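Side-chain contact in NUDIX hydrolase (PDB 2B0V), which probably hydrolyses phosphoanhydride bonds of nucleoside di- and triphosphates and of thiamine diphosphate, using magnesium: residues Val9-Val14 with Ser53-Glu58. Residues are numbered along the deposited sequence; the frame is centred on the assembly and turned at random.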
ATOM      1  N   VAL A   9      -0.481  11.470   6.530  1.00 18.62           N
ATOM      2  CA  VAL A   9       0.027  10.133   6.869  1.00 16.64           C
ATOM      3  C   VAL A   9      -0.746   9.093   6.083  1.00 16.66           C
ATOM      4  O   VAL A   9      -1.997   9.083   6.068  1.00 15.92           O
ATOM      5  CB  VAL A   9      -0.072   9.876   8.378  1.00 16.22           C
ATOM      6  CG1 VAL A   9       0.350   8.425   8.698  1.00 16.68           C
ATOM      7  CG2 VAL A   9       0.819  10.904   9.123  1.00 18.72           C
ATOM      8  N   THR A  10       0.003   8.253   5.389  1.00 14.69           N
ATOM      9  CA  THR A  10      -0.618   7.250   4.528  1.00 14.01           C
ATOM     10  C   THR A  10       0.015   5.911   4.893  1.00 14.46           C
ATOM     11  O   THR A  10       1.074   5.837   5.558  1.00 14.36           O
ATOM     12  CB  THR A  10      -0.369   7.493   3.013  1.00 15.91           C
ATOM     13  OG1 THR A  10       1.044   7.513   2.773  1.00 15.04           O
ATOM     14  CG2 THR A  10      -0.985   8.856   2.583  1.00 17.07           C
ATOM     15  N   VAL A  11      -0.591   4.855   4.376  1.00 13.83           N
ATOM     16  CA  VAL A  11      -0.078   3.495   4.602  1.00 14.34           C
ATOM     17  C   VAL A  11      -0.102   2.735   3.272  1.00 15.17           C
ATOM     18  O   VAL A  11      -0.878   3.074   2.374  1.00 15.09           O
ATOM     19  CB  VAL A  11      -0.936   2.727   5.620  1.00 15.25           C
ATOM     20  CG1 VAL A  11      -0.824   3.375   6.986  1.00 16.61           C
ATOM     21  CG2 VAL A  11      -2.411   2.659   5.125  1.00 14.73           C
ATOM     22  N   ALA A  12       0.753   1.726   3.151  1.00 12.63           N
ATOM     23  CA  ALA A  12       0.792   0.917   1.950  1.00 12.46           C
ATOM     24  C   ALA A  12       1.291  -0.464   2.301  1.00 12.21           C
ATOM     25  O   ALA A  12       2.042  -0.620   3.257  1.00 14.12           O
ATOM     26  CB  ALA A  12       1.718   1.565   0.928  1.00 13.35           C
ATOM     27  N   ALA A  13       0.854  -1.477   1.552  1.00 12.35           N
ATOM     28  CA  ALA A  13       1.209  -2.862   1.821  1.00 12.92           C
ATOM     29  C   ALA A  13       1.946  -3.471   0.667  1.00 14.09           C
ATOM     30  O   ALA A  13       1.454  -3.414  -0.481  1.00 14.21           O
ATOM     31  CB  ALA A  13      -0.088  -3.690   2.084  1.00 13.48           C
ATOM     32  N   VAL A  14       3.103  -4.074   0.978  1.00 14.08           N
ATOM     33  CA  VAL A  14       3.848  -4.902   0.057  1.00 15.35           C
ATOM     34  C   VAL A  14       3.470  -6.339   0.350  1.00 15.31           C
ATOM     35  O   VAL A  14       3.802  -6.871   1.421  1.00 15.75           O
ATOM     36  CB  VAL A  14       5.389  -4.681   0.159  1.00 16.71           C
ATOM     37  CG1 VAL A  14       6.139  -5.662  -0.758  1.00 16.00           C
ATOM     38  CG2 VAL A  14       5.748  -3.228  -0.220  1.00 17.99           C
ATOM     39  N   SER A  53      -4.079  -2.688   7.289  1.00 13.43           N
ATOM     40  CA  SER A  53      -4.918  -3.850   7.051  1.00 13.74           C
ATOM     41  C   SER A  53      -6.253  -3.431   6.453  1.00 12.67           C
ATOM     42  O   SER A  53      -6.784  -4.148   5.585  1.00 14.53           O
ATOM     43  CB  SER A  53      -5.143  -4.608   8.346  1.00 14.58           C
ATOM     44  OG  SER A  53      -3.899  -5.094   8.816  1.00 18.30           O
ATOM     45  N   ARG A  54      -6.799  -2.316   6.916  1.00 12.07           N
ATOM     46  CA  ARG A  54      -8.090  -1.813   6.421  1.00 12.99           C
ATOM     47  C   ARG A  54      -7.956  -1.515   4.931  1.00 13.19           C
ATOM     48  O   ARG A  54      -8.816  -1.900   4.144  1.00 13.41           O
ATOM     49  CB  ARG A  54      -8.493  -0.552   7.150  1.00 13.71           C
ATOM     50  CG  ARG A  54      -9.732   0.107   6.544  1.00 13.93           C
ATOM     51  CD  ARG A  54     -10.173   1.354   7.305  1.00 14.93           C
ATOM     52  NE  ARG A  54      -9.104   2.351   7.444  1.00 16.62           N
ATOM     53  CZ  ARG A  54      -8.644   3.104   6.447  1.00 20.15           C
ATOM     54  NH1 ARG A  54      -9.141   2.975   5.216  1.00 20.36           N
ATOM     55  NH2 ARG A  54      -7.680   3.989   6.677  1.00 19.36           N
ATOM     56  N   GLU A  55      -6.869  -0.838   4.540  1.00 12.94           N
ATOM     57  CA  GLU A  55      -6.691  -0.511   3.136  1.00 14.88           C
ATOM     58  C   GLU A  55      -6.555  -1.750   2.255  1.00 14.79           C
ATOM     59  O   GLU A  55      -7.140  -1.784   1.163  1.00 15.67           O
ATOM     60  CB  GLU A  55      -5.515   0.433   2.961  1.00 16.27           C
ATOM     61  CG  GLU A  55      -5.795   1.922   3.388  1.00 18.13           C
ATOM     62  CD  GLU A  55      -6.912   2.627   2.617  1.00 22.90           C
ATOM     63  OE1 GLU A  55      -7.398   2.122   1.576  1.00 23.81           O
ATOM     64  OE2 GLU A  55      -7.320   3.717   3.071  1.00 23.75           O
ATOM     65  N   VAL A  56      -5.812  -2.772   2.700  1.00 14.22           N
ATOM     66  CA  VAL A  56      -5.735  -3.999   1.932  1.00 14.39           C
ATOM     67  C   VAL A  56      -7.119  -4.605   1.711  1.00 13.31           C
ATOM     68  O   VAL A  56      -7.486  -4.943   0.570  1.00 13.26           O
ATOM     69  CB  VAL A  56      -4.797  -5.044   2.567  1.00 14.48           C
ATOM     70  CG1 VAL A  56      -4.826  -6.354   1.782  1.00 14.35           C
ATOM     71  CG2 VAL A  56      -3.361  -4.448   2.654  1.00 12.79           C
ATOM     72  N   LEU A  57      -7.903  -4.688   2.789  1.00 13.78           N
ATOM     73  CA  LEU A  57      -9.246  -5.240   2.638  1.00 13.20           C
ATOM     74  C   LEU A  57     -10.145  -4.396   1.730  1.00 13.06           C
ATOM     75  O   LEU A  57     -10.848  -4.960   0.844  1.00 13.83           O
ATOM     76  CB  LEU A  57      -9.855  -5.439   4.033  1.00 12.36           C
ATOM     77  CG  LEU A  57     -11.283  -5.949   4.100  1.00 13.45           C
ATOM     78  CD1 LEU A  57     -11.362  -7.347   3.490  1.00 13.36           C
ATOM     79  CD2 LEU A  57     -11.791  -5.947   5.522  1.00 14.64           C
ATOM     80  N   GLU A  58     -10.151  -3.072   1.951  1.00 13.40           N
ATOM     81  CA  GLU A  58     -11.069  -2.186   1.224  1.00 13.83           C
ATOM     82  C   GLU A  58     -10.751  -2.076  -0.259  1.00 15.21           C
ATOM     83  O   GLU A  58     -11.666  -1.849  -1.083  1.00 15.91           O
ATOM     84  CB  GLU A  58     -11.101  -0.793   1.838  1.00 15.30           C
ATOM     85  CG  GLU A  58     -11.710  -0.857   3.234  1.00 18.51           C
ATOM     86  CD  GLU A  58     -11.854   0.489   3.944  1.00 21.53           C
ATOM     87  OE1 GLU A  58     -11.138   1.438   3.569  1.00 24.29           O
ATOM     88  OE2 GLU A  58     -12.684   0.547   4.899  1.00 24.14           O
TER
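A13 meets V56 methyl to methyl: CB of A13 lies 3.4 Å from CG2 of V56, tighter than usual van der Waals contact between carbons. This is the closest approach of 9-14 and 53-58, where the CA atoms of A13 and V56 are 7.0 Å apart. CG1 of V56 stands anti to the backbone N (chi1 176°), which leaves CG2 as the branch that reaches the strand. F64 touches both residues of this pair.

Two residues back along the strand and one back along the helix, CG2 of V11 touches the methylene CG of E55 at 3.9 Å, the two side chains crossing at about a right angle. Only the aliphatic part of E55 serves this apolar contact. Its chain then bends at chi2 (-61°), and the carboxylate turns to the polar side of the helix, where OE2 forms a salt bridge with NH1 of R54 (2.9 Å), weak in its hydrogen-bond geometry. The same NH1 makes a second salt bridge, to OE1 of E58 at 3.0 Å; that oxygen lies in the guanidinium plane, while NH1 approaches from above the carboxylate plane, 43° out of it. A further salt bridge from NH2 of R54 to E46 and a bond to the carbonyl of H41 fix the guanidinium among the acids.

Residues 40-61 carry the Nudix box sequence, and R54, E55, V56 and E58 belong to its REUXEE core, U being an aliphatic residue. As in other Nudix hydrolases, the helix packs its apolar side on the central mixed sheet and turns its glutamates to the probable magnesium-binding catalytic site.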